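PDB 7O21: uncharacterized conserved from Bdellovibrio bacteriovorus, which probably trims peptidoglycan as an LD-carboxypeptidase of the YkuD family, an activity tied to the curved cell shape of this predatory bacterium. Local coordinates for residues L45-Q50 against V179-K184. Sequence-based numbering, arbitrary orientation.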
loop_
_atom_site.group_PDB
_atom_site.type_symbol
_atom_site.label_atom_id
_atom_site.label_comp_id
_atom_site.label_asym_id
_atom_site.label_seq_id
_atom_site.Cartn_x
_atom_site.Cartn_y
_atom_site.Cartn_z
ATOM N N LEU A 45 -2.598 22.002 2.231
ATOM C CA LEU A 45 -2.274 22.223 3.637
ATOM C C LEU A 45 -3.574 22.448 4.395
ATOM O O LEU A 45 -4.348 23.349 4.046
ATOM C CB LEU A 45 -1.368 23.446 3.804
ATOM C CG LEU A 45 -1.145 23.893 5.247
ATOM C CD1 LEU A 45 -0.354 22.852 6.003
ATOM C CD2 LEU A 45 -0.433 25.247 5.264
ATOM N N VAL A 46 -3.823 21.626 5.413
ATOM C CA VAL A 46 -5.035 21.725 6.229
ATOM C C VAL A 46 -4.651 22.251 7.606
ATOM O O VAL A 46 -3.824 21.652 8.303
ATOM C CB VAL A 46 -5.761 20.378 6.345
ATOM C CG1 VAL A 46 -7.038 20.529 7.192
ATOM C CG2 VAL A 46 -6.070 19.803 4.974
ATOM N N ASP A 47 -5.265 23.358 8.006
ATOM C CA ASP A 47 -5.004 24.032 9.278
ATOM C C ASP A 47 -6.253 23.809 10.129
ATOM O O ASP A 47 -7.268 24.489 9.940
ATOM C CB ASP A 47 -4.759 25.511 8.980
ATOM C CG ASP A 47 -4.541 26.352 10.215
ATOM O OD1 ASP A 47 -4.886 25.925 11.336
ATOM O OD2 ASP A 47 -4.015 27.471 10.043
ATOM N N LYS A 48 -6.193 22.842 11.052
ATOM C CA LYS A 48 -7.382 22.505 11.834
ATOM C C LYS A 48 -7.845 23.680 12.677
ATOM O O LYS A 48 -9.051 23.942 12.770
ATOM C CB LYS A 48 -7.136 21.299 12.737
ATOM C CG LYS A 48 -6.829 20.003 12.009
ATOM C CD LYS A 48 -6.711 18.882 13.042
ATOM C CE LYS A 48 -6.342 17.554 12.415
ATOM N NZ LYS A 48 -5.941 16.590 13.486
ATOM N N GLU A 49 -6.905 24.392 13.306
ATOM C CA GLU A 49 -7.278 25.476 14.210
ATOM C C GLU A 49 -8.047 26.565 13.474
ATOM O O GLU A 49 -9.078 27.048 13.960
ATOM C CB GLU A 49 -6.025 26.048 14.868
ATOM C CG GLU A 49 -6.278 27.303 15.682
ATOM C CD GLU A 49 -4.993 27.940 16.160
ATOM O OE1 GLU A 49 -3.921 27.337 15.947
ATOM O OE2 GLU A 49 -5.050 29.042 16.746
ATOM N N GLN A 50 -7.555 26.976 12.301
ATOM C CA GLN A 50 -8.197 28.028 11.522
ATOM C C GLN A 50 -9.335 27.522 10.648
ATOM O O GLN A 50 -10.022 28.342 10.026
ATOM C CB GLN A 50 -7.163 28.756 10.663
ATOM C CG GLN A 50 -6.071 29.456 11.481
ATOM C CD GLN A 50 -6.631 30.475 12.461
ATOM O OE1 GLN A 50 -6.289 30.472 13.647
ATOM N NE2 GLN A 50 -7.496 31.348 11.969
ATOM N N VAL A 179 -0.814 25.627 12.531
ATOM C CA VAL A 179 0.094 26.055 11.464
ATOM C C VAL A 179 0.793 27.331 11.916
ATOM O O VAL A 179 0.129 28.322 12.235
ATOM C CB VAL A 179 -0.632 26.284 10.128
ATOM C CG1 VAL A 179 0.331 26.852 9.086
ATOM C CG2 VAL A 179 -1.252 24.985 9.634
ATOM N N ASN A 180 2.124 27.306 11.954
ATOM C CA ASN A 180 2.927 28.465 12.345
ATOM C C ASN A 180 3.343 29.208 11.080
ATOM O O ASN A 180 4.126 28.689 10.281
ATOM C CB ASN A 180 4.160 28.007 13.124
ATOM C CG ASN A 180 5.106 29.149 13.467
ATOM O OD1 ASN A 180 4.684 30.285 13.684
ATOM N ND2 ASN A 180 6.400 28.848 13.510
ATOM N N TYR A 181 2.831 30.422 10.896
ATOM C CA TYR A 181 3.181 31.240 9.741
ATOM C C TYR A 181 4.339 32.161 10.103
ATOM O O TYR A 181 4.284 32.870 11.114
ATOM C CB TYR A 181 1.975 32.066 9.300
ATOM C CG TYR A 181 0.985 31.275 8.479
ATOM C CD1 TYR A 181 1.124 31.172 7.103
ATOM C CD2 TYR A 181 -0.092 30.639 9.081
ATOM C CE1 TYR A 181 0.221 30.453 6.346
ATOM C CE2 TYR A 181 -1.003 29.907 8.329
ATOM C CZ TYR A 181 -0.840 29.823 6.960
ATOM O OH TYR A 181 -1.735 29.109 6.192
ATOM N N VAL A 182 5.388 32.146 9.283
ATOM C CA VAL A 182 6.597 32.913 9.546
ATOM C C VAL A 182 6.914 33.818 8.360
ATOM O O VAL A 182 6.353 33.684 7.276
ATOM C CB VAL A 182 7.787 32.009 9.892
ATOM C CG1 VAL A 182 7.468 31.202 11.141
ATOM C CG2 VAL A 182 8.116 31.096 8.713
ATOM N N SER A 183 7.824 34.764 8.590
ATOM C CA SER A 183 8.230 35.665 7.526
ATOM C C SER A 183 8.952 34.903 6.419
ATOM O O SER A 183 9.507 33.821 6.630
ATOM C CB SER A 183 9.163 36.754 8.072
ATOM O OG SER A 183 10.417 36.219 8.456
ATOM N N LYS A 184 8.931 35.487 5.219
ATOM C CA LYS A 184 9.650 34.889 4.099
ATOM C C LYS A 184 11.126 34.720 4.430
ATOM O O LYS A 184 11.751 33.732 4.027
ATOM C CB LYS A 184 9.485 35.752 2.850
ATOM C CG LYS A 184 8.230 35.457 2.066
ATOM C CD LYS A 184 8.037 36.468 0.951
ATOM C CE LYS A 184 6.591 36.487 0.484
ATOM N NZ LYS A 184 5.846 37.662 1.008
HETATM O O HOH W 1 -3.044 27.380 12.963
HETATM O O HOH W 2 -3.850 28.226 7.316
HETATM O O HOH W 3 -2.592 29.201 11.596
#
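D47 OD2 is gripped by two ordered waters, through which it reaches Y181 and V179. OD2 accepts a hydrogen bond from water 2 at 2.8 Å, and that water also bonds to the hydroxyl of Y181, 2.6 Å from OH. On OD2 as well sits water 3, at 2.7 Å, and it can donate to V179 O. OD1 works closer to home: Q50 N donates to it at 3.0 Å, almost straight (171°) but from well above the carboxylate plane, which makes D47 the head of an Asx motif closing the turn after strand 42-47. Water 1 links D47 OD1 to the backbone N of V179, accepting from that N at 2.9 Å, and also reaches E49 OE1. No direct hydrogen bond joins the two segments.

V179 packs on D47 by van der Waals contact, the two side chains crossing at a slant, with V179 CB 3.6 Å from D47 OD2 and V179 CG2 3.6 Å from D47 CB. With CG swung opposite its own backbone N (chi1 177°), D47 brings the acid group alongside this valine. The other methyl, V179 CG1, makes an apolar contact with L45 CD2 at 4.2 Å. Y181 arrives from the far side, its OH near that same leucine methyl; OD2 of D47 lies near the ring plane, at the edge by CE2. Y181 OH is also hydrogen-bonded to K65 NZ, and P27 of strand 26-27, the antiparallel partner of 181-182, touches L45, V179 and Y181 alike.

After strand 172-176, which pairs with 42-47, the chain runs through 179-184 to S183, N-cap of helix 184-206, and probably on toward the NTF2-like domain. Water thus bridges this chain to the Asx motif that ends strand 42-47 of the YkuD-family sheet.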